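Local coordinates for FMN-binding protein (Syntrophomonas wolfei subsp. wolfei, PDB 3IN6) that binds flavin mononucleotide at the interface of a two-chain assembly, as a flavoprotein whose reaction is not established, at residues T33-V38 / D68-N73; I49-M54 / D113-R118; I61-G66 / F127-C132. One frame throughout, in Å; residues are numbered along the deposited sequence.

Interaction 1 of 3, residues T33-V38 / D68-N73. With FMN (flavin mononucleotide), chain C.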
loop_
_atom_site.group_PDB
_atom_site.type_symbol
_atom_site.label_atom_id
_atom_site.label_comp_id
_atom_site.label_asym_id
_atom_site.label_seq_id
_atom_site.Cartn_x
_atom_site.Cartn_y
_atom_site.Cartn_z
ATOM N N THR A 33 8.416 3.030 0.577
ATOM C CA THR A 33 8.075 1.893 1.405
ATOM C C THR A 33 6.779 2.234 2.153
ATOM O O THR A 33 6.678 3.319 2.727
ATOM C CB THR A 33 9.178 1.636 2.444
ATOM O OG1 THR A 33 10.430 1.440 1.781
ATOM C CG2 THR A 33 8.855 0.420 3.284
ATOM N N THR A 34 5.817 1.309 2.184
ATOM C CA THR A 34 4.536 1.557 2.830
ATOM C C THR A 34 4.072 0.411 3.715
ATOM O O THR A 34 4.559 -0.724 3.578
ATOM C CB THR A 34 3.386 1.767 1.788
ATOM O OG1 THR A 34 3.128 0.532 1.085
ATOM C CG2 THR A 34 3.705 2.898 0.825
ATOM N N LEU A 35 3.118 0.725 4.599
ATOM C CA LEU A 35 2.488 -0.258 5.508
ATOM C C LEU A 35 0.967 -0.075 5.369
ATOM O O LEU A 35 0.422 0.999 5.653
ATOM C CB LEU A 35 2.946 -0.069 6.962
ATOM C CG LEU A 35 2.214 -0.914 8.043
ATOM C CD1 LEU A 35 2.364 -2.398 7.731
ATOM C CD2 LEU A 35 2.747 -0.612 9.478
ATOM N N SER A 36 0.292 -1.109 4.885
ATOM C CA SER A 36 -1.133 -1.049 4.702
ATOM C C SER A 36 -1.726 -1.770 5.913
ATOM O O SER A 36 -1.235 -2.834 6.296
ATOM C CB SER A 36 -1.553 -1.693 3.364
ATOM O OG SER A 36 -0.991 -1.011 2.259
ATOM N N THR A 37 -2.755 -1.170 6.509
ATOM C CA THR A 37 -3.429 -1.687 7.720
ATOM C C THR A 37 -4.942 -1.662 7.545
ATOM O O THR A 37 -5.422 -1.221 6.517
ATOM C CB THR A 37 -3.025 -0.851 8.969
ATOM O OG1 THR A 37 -3.393 0.531 8.782
ATOM C CG2 THR A 37 -1.487 -0.956 9.230
ATOM N N VAL A 38 -5.686 -2.152 8.547
ATOM C CA VAL A 38 -7.143 -2.213 8.510
ATOM C C VAL A 38 -7.721 -2.115 9.925
ATOM O O VAL A 38 -7.043 -2.489 10.876
ATOM C CB VAL A 38 -7.640 -3.565 7.899
ATOM C CG1 VAL A 38 -7.261 -4.731 8.791
ATOM C CG2 VAL A 38 -9.157 -3.548 7.666
ATOM N N ASP A 68 -0.592 7.837 13.063
ATOM C CA ASP A 68 -1.654 7.678 14.082
ATOM C C ASP A 68 -2.755 6.675 13.734
ATOM O O ASP A 68 -3.104 5.837 14.557
ATOM C CB ASP A 68 -2.331 9.027 14.349
ATOM C CG ASP A 68 -1.394 10.065 14.974
ATOM O OD1 ASP A 68 -0.381 9.685 15.594
ATOM O OD2 ASP A 68 -1.707 11.271 14.855
ATOM N N LYS A 69 -3.322 6.777 12.535
ATOM C CA LYS A 69 -4.387 5.864 12.091
ATOM C C LYS A 69 -3.815 4.450 11.921
ATOM O O LYS A 69 -4.406 3.469 12.379
ATOM C CB LYS A 69 -5.011 6.389 10.799
ATOM C CG LYS A 69 -6.282 5.693 10.257
ATOM C CD LYS A 69 -7.441 5.732 11.240
ATOM C CE LYS A 69 -8.783 6.183 10.589
ATOM N NZ LYS A 69 -9.128 5.440 9.369
ATOM N N THR A 70 -2.663 4.361 11.270
ATOM C CA THR A 70 -1.920 3.098 11.111
ATOM C C THR A 70 -1.740 2.395 12.453
ATOM O O THR A 70 -2.006 1.187 12.585
ATOM C CB THR A 70 -0.545 3.375 10.487
ATOM O OG1 THR A 70 -0.762 3.919 9.182
ATOM C CG2 THR A 70 0.301 2.102 10.360
ATOM N N TYR A 71 -1.346 3.170 13.463
ATOM C CA TYR A 71 -1.148 2.641 14.808
ATOM C C TYR A 71 -2.455 2.174 15.432
ATOM O O TYR A 71 -2.513 1.088 16.015
ATOM C CB TYR A 71 -0.497 3.701 15.705
ATOM C CG TYR A 71 -0.316 3.259 17.125
ATOM C CD1 TYR A 71 0.618 2.279 17.452
ATOM C CD2 TYR A 71 -1.056 3.827 18.149
ATOM C CE1 TYR A 71 0.807 1.874 18.770
ATOM C CE2 TYR A 71 -0.874 3.423 19.472
ATOM C CZ TYR A 71 0.058 2.453 19.768
ATOM O OH TYR A 71 0.231 2.051 21.063
ATOM N N ALA A 72 -3.489 3.012 15.343
ATOM C CA ALA A 72 -4.820 2.658 15.865
ATOM C C ALA A 72 -5.337 1.372 15.210
ATOM O O ALA A 72 -5.930 0.537 15.880
ATOM C CB ALA A 72 -5.817 3.794 15.646
ATOM N N ASN A 73 -5.149 1.232 13.900
ATOM C CA ASN A 73 -5.547 -0.000 13.184
ATOM C C ASN A 73 -4.802 -1.239 13.724
ATOM O O ASN A 73 -5.423 -2.266 14.108
ATOM C CB ASN A 73 -5.306 0.160 11.693
ATOM C CG ASN A 73 -6.330 1.070 11.032
ATOM O OD1 ASN A 73 -7.378 1.370 11.603
ATOM N ND2 ASN A 73 -6.041 1.487 9.814
HETATM N N1 FMN C . 5.941 7.621 10.276
HETATM C C2 FMN C . 6.245 6.663 11.227
HETATM O O2 FMN C . 5.589 6.594 12.271
HETATM N N3 FMN C . 7.293 5.777 11.001
HETATM C C4 FMN C . 8.046 5.848 9.837
HETATM O O4 FMN C . 8.979 5.043 9.673
HETATM C C4A FMN C . 7.745 6.834 8.883
HETATM N N5 FMN C . 8.482 6.943 7.708
HETATM C C5A FMN C . 8.186 7.909 6.753
HETATM C C6 FMN C . 8.946 7.977 5.576
HETATM C C7 FMN C . 8.661 8.949 4.614
HETATM C C7M FMN C . 9.491 9.003 3.367
HETATM C C8 FMN C . 7.605 9.849 4.811
HETATM C C8M FMN C . 7.272 10.895 3.777
HETATM C C9 FMN C . 6.840 9.773 5.983
HETATM C C9A FMN C . 7.128 8.803 6.969
HETATM N N10 FMN C . 6.377 8.697 8.150
HETATM C C10 FMN C . 6.688 7.724 9.105
HETATM C "C1'" FMN C . 5.237 9.649 8.435
HETATM C "C2'" FMN C . 3.864 9.054 8.121
HETATM O "O2'" FMN C . 3.818 8.582 6.792
HETATM C "C3'" FMN C . 2.792 10.120 8.380
HETATM O "O3'" FMN C . 2.694 10.324 9.776
HETATM C "C4'" FMN C . 1.416 9.771 7.801
HETATM O "O4'" FMN C . 0.577 10.903 7.853
HETATM C "C5'" FMN C . 0.734 8.645 8.560
HETATM O "O5'" FMN C . -0.483 8.330 7.930
HETATM P P FMN C . -1.742 7.724 8.746
HETATM O O1P FMN C . -2.357 8.762 9.645
HETATM O O2P FMN C . -1.350 6.531 9.604
HETATM O O3P FMN C . -2.723 7.383 7.675
HETATM O O HOH W 1 -1.752 1.919 7.442
#
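Thr37 and Thr70 meet methyl to methyl across the seam between strand 33-38 of the antiparallel sheet and the start of helix 68-77, whose first turn receives the FMN phosphate. Their side chains stand at about a right angle, CG2 of Thr37 lying 3.7 Å from CG2 of Thr70. Leu35 CD2 packs on the same Thr70 methyl, approaching obliquely. Thr70 keeps its two branches for different tasks: with CG2 anti to the backbone N, the methyl faces the strand and OG1 (chi1 -63°) sits beside that N. The hydroxyl donates with the amide to the same phosphate oxygen O2P, OG1 of Thr70 at 2.7 Å and N of Thr70 at 3.0 Å from it. Asn45 of the adjoining strand 44-48 also hydrogen-bonds FMN. One water donates to Leu35 O and Thr70 OG1 and is also hydrogen-bonded to Thr37 OG1, tying the phosphate-binding hydroxyl to the strand. Further along, Asn73 crosses Thr37 at about a right angle, and its CB lies 3.3 Å from Val38 O. The Asn73 amide turns an N-H squarely onto Thr37: ND2 lies 3.0 Å from OG1, the oxygen 1° out of the amide plane and the N-H...O angle 171°.

Interaction 2 of 3, residues I49-M54 / D113-R118. With FMN (flavin mononucleotide), chain C.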
loop_
_atom_site.group_PDB
_atom_site.type_symbol
_atom_site.label_atom_id
_atom_site.label_comp_id
_atom_site.label_asym_id
_atom_site.label_seq_id
_atom_site.Cartn_x
_atom_site.Cartn_y
_atom_site.Cartn_z
ATOM N N ILE A 49 6.028 4.468 5.477
ATOM C CA ILE A 49 6.752 4.056 6.686
ATOM C C ILE A 49 8.114 3.485 6.307
ATOM O O ILE A 49 8.183 2.353 5.799
ATOM C CB ILE A 49 5.964 2.934 7.440
ATOM C CG1 ILE A 49 4.555 3.406 7.795
ATOM C CG2 ILE A 49 6.704 2.489 8.698
ATOM C CD1 ILE A 49 4.481 4.712 8.621
ATOM N N SER A 50 9.187 4.236 6.546
ATOM C CA SER A 50 10.525 3.753 6.193
ATOM C C SER A 50 11.552 3.576 7.349
ATOM O O SER A 50 12.649 3.067 7.081
ATOM C CB SER A 50 11.135 4.640 5.097
ATOM O OG SER A 50 11.466 5.920 5.603
ATOM N N VAL A 51 11.262 3.994 8.593
ATOM C CA VAL A 51 12.240 3.764 9.685
ATOM C C VAL A 51 12.057 2.321 10.178
ATOM O O VAL A 51 11.424 2.058 11.218
ATOM C CB VAL A 51 12.123 4.773 10.829
ATOM C CG1 VAL A 51 13.229 4.516 11.865
ATOM C CG2 VAL A 51 12.240 6.182 10.294
ATOM N N LEU A 52 12.636 1.390 9.413
ATOM C CA LEU A 52 12.444 -0.059 9.627
ATOM C C LEU A 52 13.711 -0.889 9.643
ATOM O O LEU A 52 14.740 -0.508 9.070
ATOM C CB LEU A 52 11.653 -0.650 8.457
ATOM C CG LEU A 52 10.272 -0.171 8.077
ATOM C CD1 LEU A 52 9.841 -0.977 6.863
ATOM C CD2 LEU A 52 9.288 -0.342 9.251
ATOM N N GLU A 53 13.572 -2.078 10.215
ATOM C CA GLU A 53 14.642 -3.063 10.247
ATOM C C GLU A 53 14.090 -4.481 10.387
ATOM O O GLU A 53 13.219 -4.749 11.247
ATOM C CB GLU A 53 15.607 -2.747 11.387
ATOM C CG GLU A 53 16.830 -3.634 11.415
ATOM C CD GLU A 53 17.874 -3.157 12.407
ATOM O OE1 GLU A 53 17.867 -1.967 12.770
ATOM O OE2 GLU A 53 18.724 -3.968 12.793
HETATM N N MSE A 54 14.558 -5.375 9.525
HETATM C CA MSE A 54 14.205 -6.798 9.587
HETATM C C MSE A 54 15.332 -7.516 10.339
HETATM O O MSE A 54 16.517 -7.308 10.046
HETATM C CB MSE A 54 13.992 -7.377 8.196
HETATM C CG MSE A 54 13.933 -8.878 8.130
HETATM SE SE MSE A 54 13.350 -9.372 6.346
HETATM C CE MSE A 54 13.684 -11.298 6.381
ATOM N N ASP A 113 15.750 0.217 21.705
ATOM C CA ASP A 113 17.095 0.767 21.605
ATOM C C ASP A 113 17.624 0.657 20.175
ATOM O O ASP A 113 18.199 1.593 19.633
ATOM C CB ASP A 113 18.044 0.045 22.573
ATOM C CG ASP A 113 17.749 0.351 24.048
ATOM O OD1 ASP A 113 16.966 1.284 24.359
ATOM O OD2 ASP A 113 18.334 -0.349 24.906
ATOM N N ARG A 114 17.420 -0.500 19.568
ATOM C CA ARG A 114 17.863 -0.744 18.200
ATOM C C ARG A 114 17.222 0.244 17.215
ATOM O O ARG A 114 17.925 0.920 16.472
ATOM C CB ARG A 114 17.507 -2.177 17.813
ATOM C CG ARG A 114 17.992 -2.630 16.456
ATOM C CD ARG A 114 19.505 -2.645 16.370
ATOM N NE ARG A 114 19.938 -3.206 15.098
ATOM C CZ ARG A 114 21.206 -3.347 14.724
ATOM N NH1 ARG A 114 22.202 -2.984 15.529
ATOM N NH2 ARG A 114 21.479 -3.866 13.537
ATOM N N ILE A 115 15.893 0.343 17.225
ATOM C CA ILE A 115 15.206 1.235 16.287
ATOM C C ILE A 115 15.497 2.717 16.574
ATOM O O ILE A 115 15.411 3.548 15.670
ATOM C CB ILE A 115 13.672 0.999 16.271
ATOM C CG1 ILE A 115 13.059 1.475 14.949
ATOM C CG2 ILE A 115 12.990 1.684 17.461
ATOM C CD1 ILE A 115 13.517 0.705 13.716
ATOM N N LYS A 116 15.830 3.042 17.826
ATOM C CA LYS A 116 16.145 4.418 18.209
ATOM C C LYS A 116 17.426 4.856 17.505
ATOM O O LYS A 116 17.477 5.940 16.904
ATOM C CB LYS A 116 16.302 4.545 19.735
ATOM C CG LYS A 116 16.625 5.953 20.227
ATOM N N LYS A 117 18.450 4.004 17.588
ATOM C CA LYS A 117 19.734 4.249 16.934
ATOM C C LYS A 117 19.515 4.556 15.454
ATOM O O LYS A 117 20.039 5.533 14.932
ATOM C CB LYS A 117 20.657 3.040 17.088
ATOM C CG LYS A 117 21.036 2.723 18.526
ATOM N N ARG A 118 18.718 3.726 14.789
ATOM C CA ARG A 118 18.416 3.928 13.377
ATOM C C ARG A 118 17.741 5.282 13.139
ATOM O O ARG A 118 18.194 6.056 12.294
ATOM C CB ARG A 118 17.542 2.783 12.842
ATOM C CG ARG A 118 17.143 2.918 11.376
ATOM C CD ARG A 118 16.400 1.696 10.881
ATOM N NE ARG A 118 17.257 0.516 10.791
ATOM C CZ ARG A 118 17.965 0.154 9.721
ATOM N NH1 ARG A 118 17.946 0.867 8.601
ATOM N NH2 ARG A 118 18.703 -0.945 9.768
HETATM N N1 FMN C . 5.941 7.621 10.276
HETATM C C2 FMN C . 6.245 6.663 11.227
HETATM O O2 FMN C . 5.589 6.594 12.271
HETATM N N3 FMN C . 7.293 5.777 11.001
HETATM C C4 FMN C . 8.046 5.848 9.837
HETATM O O4 FMN C . 8.979 5.043 9.673
HETATM C C4A FMN C . 7.745 6.834 8.883
HETATM N N5 FMN C . 8.482 6.943 7.708
HETATM C C5A FMN C . 8.186 7.909 6.753
HETATM C C6 FMN C . 8.946 7.977 5.576
HETATM C C7 FMN C . 8.661 8.949 4.614
HETATM C C7M FMN C . 9.491 9.003 3.367
HETATM C C8 FMN C . 7.605 9.849 4.811
HETATM C C8M FMN C . 7.272 10.895 3.777
HETATM C C9 FMN C . 6.840 9.773 5.983
HETATM C C9A FMN C . 7.128 8.803 6.969
HETATM N N10 FMN C . 6.377 8.697 8.150
HETATM C C10 FMN C . 6.688 7.724 9.105
HETATM C "C1'" FMN C . 5.237 9.649 8.435
HETATM C "C2'" FMN C . 3.864 9.054 8.121
HETATM O "O2'" FMN C . 3.818 8.582 6.792
HETATM C "C3'" FMN C . 2.792 10.120 8.380
HETATM O "O3'" FMN C . 2.694 10.324 9.776
HETATM C "C4'" FMN C . 1.416 9.771 7.801
HETATM O "O4'" FMN C . 0.577 10.903 7.853
HETATM C "C5'" FMN C . 0.734 8.645 8.560
HETATM O "O5'" FMN C . -0.483 8.330 7.930
HETATM P P FMN C . -1.742 7.724 8.746
HETATM O O1P FMN C . -2.357 8.762 9.645
HETATM O O2P FMN C . -1.350 6.531 9.604
HETATM O O3P FMN C . -2.723 7.383 7.675
#
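A salt-bridge network joins the edge strand 52-55 to helix 110-120: Glu53 reaches from the strand between Arg114 and Arg118, one helical turn apart. Its CG is anti to the backbone N (chi1 -174°) and the chain beyond is extended, which carries the carboxylate out to the helix. The two oxygens are shared out. OE2 is gripped side-on by Arg114, whose NE lies 2.7 Å and NH2 2.9 Å from Glu53 OE2; both donors come on the syn side and keep the oxygen near the guanidinium plane. OE1 is met on its anti side by Arg118, NE standing 3.2 Å from Glu53 OE1, with a weak second bond from NH2. The carboxylate is turned 58° from the Arg114 guanidinium and 70° from that of Arg118, so neither pair is coplanar. The Arg118 chain bends at chi3 and lays one guanidinium face over Leu52 O, a carbonyl hydrogen-bonded to Asn29. Two positive groups around one buried carboxylate would probably keep it ionised. Nearer the flavin Ile115 makes the contact: its CD1 packs on the Val51 side chain, 4.2 Å from Val51 CG1, and lies 3.5 Å from Val51 O. Val51 is the centre of an inverse gamma turn leading into the strand, and this turn reads the polar edge of the isoalloxazine. Ser50 N donates to N5 of FMN at 3.0 Å, and Val51 N to the flavin O4 at 2.7 Å. Ile49 adds carbon contacts, its CD1 over the pyrimidine part of the flavin and its CG2 near O4.

Interaction 3 of 3, residues I61-G66 / F127-C132. With FMN (flavin mononucleotide), chain C.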
loop_
_atom_site.group_PDB
_atom_site.type_symbol
_atom_site.label_atom_id
_atom_site.label_comp_id
_atom_site.label_asym_id
_atom_site.label_seq_id
_atom_site.Cartn_x
_atom_site.Cartn_y
_atom_site.Cartn_z
ATOM N N ILE A 61 10.949 -4.572 12.863
ATOM C CA ILE A 61 10.747 -3.548 13.879
ATOM C C ILE A 61 10.640 -2.222 13.152
ATOM O O ILE A 61 11.225 -2.003 12.088
ATOM C CB ILE A 61 11.801 -3.515 15.016
ATOM C CG1 ILE A 61 13.219 -3.275 14.493
ATOM C CG2 ILE A 61 11.767 -4.812 15.825
ATOM C CD1 ILE A 61 14.184 -2.852 15.605
ATOM N N CYS A 62 9.897 -1.330 13.769
ATOM C CA CYS A 62 9.532 -0.100 13.140
ATOM C C CYS A 62 9.357 1.001 14.183
ATOM O O CYS A 62 8.774 0.762 15.260
ATOM C CB CYS A 62 8.217 -0.447 12.447
ATOM S SG CYS A 62 7.148 0.830 11.999
ATOM N N ALA A 63 9.876 2.187 13.872
ATOM C CA ALA A 63 9.742 3.338 14.749
ATOM C C ALA A 63 8.374 3.959 14.534
ATOM O O ALA A 63 7.996 4.244 13.401
ATOM C CB ALA A 63 10.809 4.363 14.451
ATOM N N ARG A 64 7.621 4.158 15.604
ATOM C CA ARG A 64 6.351 4.837 15.472
ATOM C C ARG A 64 6.456 6.243 16.082
ATOM O O ARG A 64 6.560 6.409 17.310
ATOM C CB ARG A 64 5.226 4.017 16.084
ATOM C CG ARG A 64 3.841 4.563 15.763
ATOM C CD ARG A 64 3.371 5.440 16.877
ATOM N NE ARG A 64 2.263 6.325 16.536
ATOM C CZ ARG A 64 1.441 6.841 17.441
ATOM N NH1 ARG A 64 1.584 6.533 18.723
ATOM N NH2 ARG A 64 0.458 7.648 17.069
ATOM N N PHE A 65 6.483 7.243 15.198
ATOM C CA PHE A 65 6.538 8.649 15.594
ATOM C C PHE A 65 5.350 9.457 15.043
ATOM O O PHE A 65 4.922 10.415 15.681
ATOM C CB PHE A 65 7.893 9.286 15.253
ATOM C CG PHE A 65 8.285 9.201 13.802
ATOM C CD1 PHE A 65 8.976 8.091 13.315
ATOM C CD2 PHE A 65 8.023 10.260 12.929
ATOM C CE1 PHE A 65 9.369 8.025 11.967
ATOM C CE2 PHE A 65 8.409 10.202 11.580
ATOM C CZ PHE A 65 9.080 9.083 11.101
ATOM N N GLY A 66 4.831 9.085 13.868
ATOM C CA GLY A 66 3.627 9.702 13.308
ATOM C C GLY A 66 2.632 8.567 13.184
ATOM O O GLY A 66 2.308 7.898 14.185
ATOM N N PHE A 127 11.791 13.934 15.549
ATOM C CA PHE A 127 10.459 13.442 15.911
ATOM C C PHE A 127 10.622 12.405 17.025
ATOM O O PHE A 127 11.421 11.479 16.900
ATOM C CB PHE A 127 9.711 12.853 14.707
ATOM C CG PHE A 127 9.237 13.888 13.724
ATOM C CD1 PHE A 127 10.088 14.369 12.737
ATOM C CD2 PHE A 127 7.942 14.384 13.789
ATOM C CE1 PHE A 127 9.657 15.335 11.831
ATOM C CE2 PHE A 127 7.499 15.348 12.890
ATOM C CZ PHE A 127 8.356 15.823 11.909
ATOM N N PRO A 128 9.883 12.573 18.132
ATOM C CA PRO A 128 10.031 11.638 19.237
ATOM C C PRO A 128 9.505 10.237 18.935
ATOM O O PRO A 128 8.472 10.081 18.274
ATOM C CB PRO A 128 9.226 12.291 20.364
ATOM C CG PRO A 128 8.289 13.204 19.702
ATOM C CD PRO A 128 8.943 13.663 18.446
ATOM N N LEU A 129 10.229 9.236 19.430
ATOM C CA LEU A 129 9.864 7.838 19.269
ATOM C C LEU A 129 8.789 7.487 20.303
ATOM O O LEU A 129 9.079 7.337 21.501
ATOM C CB LEU A 129 11.107 6.966 19.465
ATOM C CG LEU A 129 11.032 5.482 19.135
ATOM C CD1 LEU A 129 10.814 5.303 17.649
ATOM C CD2 LEU A 129 12.314 4.792 19.566
ATOM N N LYS A 130 7.544 7.372 19.838
ATOM C CA LYS A 130 6.405 7.048 20.720
ATOM C C LYS A 130 6.274 5.543 21.007
ATOM O O LYS A 130 5.828 5.135 22.088
ATOM C CB LYS A 130 5.100 7.596 20.123
ATOM C CG LYS A 130 5.057 9.128 20.063
ATOM C CD LYS A 130 3.751 9.671 19.486
ATOM C CE LYS A 130 3.578 9.254 18.038
ATOM N NZ LYS A 130 2.416 9.914 17.351
ATOM N N ASN A 131 6.641 4.721 20.031
ATOM C CA ASN A 131 6.571 3.282 20.186
ATOM C C ASN A 131 7.585 2.592 19.291
ATOM O O ASN A 131 7.949 3.101 18.220
ATOM C CB ASN A 131 5.203 2.697 19.738
ATOM C CG ASN A 131 3.993 3.514 20.185
ATOM O OD1 ASN A 131 3.667 4.536 19.583
ATOM N ND2 ASN A 131 3.271 3.012 21.188
ATOM N N CYS A 132 8.026 1.423 19.734
ATOM C CA CYS A 132 8.766 0.539 18.872
ATOM C C CYS A 132 7.738 -0.557 18.580
ATOM O O CYS A 132 7.234 -1.198 19.506
ATOM C CB CYS A 132 10.001 -0.043 19.540
ATOM S SG CYS A 132 10.772 -1.232 18.433
HETATM N N1 FMN C . 5.941 7.621 10.276
HETATM C C2 FMN C . 6.245 6.663 11.227
HETATM O O2 FMN C . 5.589 6.594 12.271
HETATM N N3 FMN C . 7.293 5.777 11.001
HETATM C C4 FMN C . 8.046 5.848 9.837
HETATM O O4 FMN C . 8.979 5.043 9.673
HETATM C C4A FMN C . 7.745 6.834 8.883
HETATM N N5 FMN C . 8.482 6.943 7.708
HETATM C C5A FMN C . 8.186 7.909 6.753
HETATM C C6 FMN C . 8.946 7.977 5.576
HETATM C C7 FMN C . 8.661 8.949 4.614
HETATM C C7M FMN C . 9.491 9.003 3.367
HETATM C C8 FMN C . 7.605 9.849 4.811
HETATM C C8M FMN C . 7.272 10.895 3.777
HETATM C C9 FMN C . 6.840 9.773 5.983
HETATM C C9A FMN C . 7.128 8.803 6.969
HETATM N N10 FMN C . 6.377 8.697 8.150
HETATM C C10 FMN C . 6.688 7.724 9.105
HETATM C "C1'" FMN C . 5.237 9.649 8.435
HETATM C "C2'" FMN C . 3.864 9.054 8.121
HETATM O "O2'" FMN C . 3.818 8.582 6.792
HETATM C "C3'" FMN C . 2.792 10.120 8.380
HETATM O "O3'" FMN C . 2.694 10.324 9.776
HETATM C "C4'" FMN C . 1.416 9.771 7.801
HETATM O "O4'" FMN C . 0.577 10.903 7.853
HETATM C "C5'" FMN C . 0.734 8.645 8.560
HETATM O "O5'" FMN C . -0.483 8.330 7.930
HETATM P P FMN C . -1.742 7.724 8.746
HETATM O O1P FMN C . -2.357 8.762 9.645
HETATM O O2P FMN C . -1.350 6.531 9.604
HETATM O O3P FMN C . -2.723 7.383 7.675
HETATM O O HOH W 2 6.603 11.650 17.374
#
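Ala63 and Leu129 form the tight end of this contact, CB of Ala63 only 3.3 Å from CD1 of Leu129, closer than carbons usually pack. Nearby, Phe65 CD2 rests against Phe127 CB, the two rings oblique with planes at 44°. Phe65 CG lies between the backbone N and the carbonyl carbon (chi1 57°), a setting that lays one ring face against the flavin pyrimidine; Phe65 CZ is 3.4 Å from C10 of FMN. The backbone meanwhile holds the edge of the pyrimidine: N3 of FMN donates to Ala63 O, while Phe65 N and Gly66 N both donate to O2. The pairing is antiparallel, strand 59-64 against strand 131-141, and a classic beta bulge puts Lys130 and Asn131 both opposite Arg64. Arg64 O consequently accepts two N-H groups, Lys130 N at 2.9 Å and Asn131 N at 3.2 Å, and Arg64 N returns a bond to Asn131 O at 2.8 Å. Toward the more open side the long chains of Arg64 and Lys130 take over. The Arg64 and Asn131 side chains run side by side, pointing the same way, and Asn131 ND2 bonds Asp105; Arg64 NE donates to Gly66 O at 2.8 Å. Lys130 NZ sits over one guanidinium face, 3.0 Å from Arg64 NH2; Asp68, salt-bridged to Arg64 and in a long, weak ion pair with Lys130, probably offsets this meeting of like charges. An alanine in place of Arg64 would remove the clamp on Gly66 O and is likely to leave Asp68 without its main counter-charge and the flavin-binding loop freer to shift. Between Phe65 and Pro128 a water bridges, donating to both carbonyl oxygens and standing 2.7 Å from Phe65 O.

Overall arrangement
All three contacts reach the same antiparallel sheet and touch one FMN: interaction 1 at the phosphate, interaction 2 at N5 and O4, interaction 3 at N3 and O2. Interactions 2 and 3 are neighbours, centres about 8 Å apart, because strands 52-55 and 59-64 pair; the centre of interaction 1 lies about 16 Å from that of interaction 2 and about 13 Å from that of interaction 3. Along the chain the segments alternate, the first halves running 33-38, 49-54, 61-66 before 68-73, 113-118 and 127-132. Helix 68-77 follows strand 59-64, and Tyr71 packs on Arg64 and Asn131. Arg97 and Leu145 of the second subunit also bond FMN, so the site spans both chains.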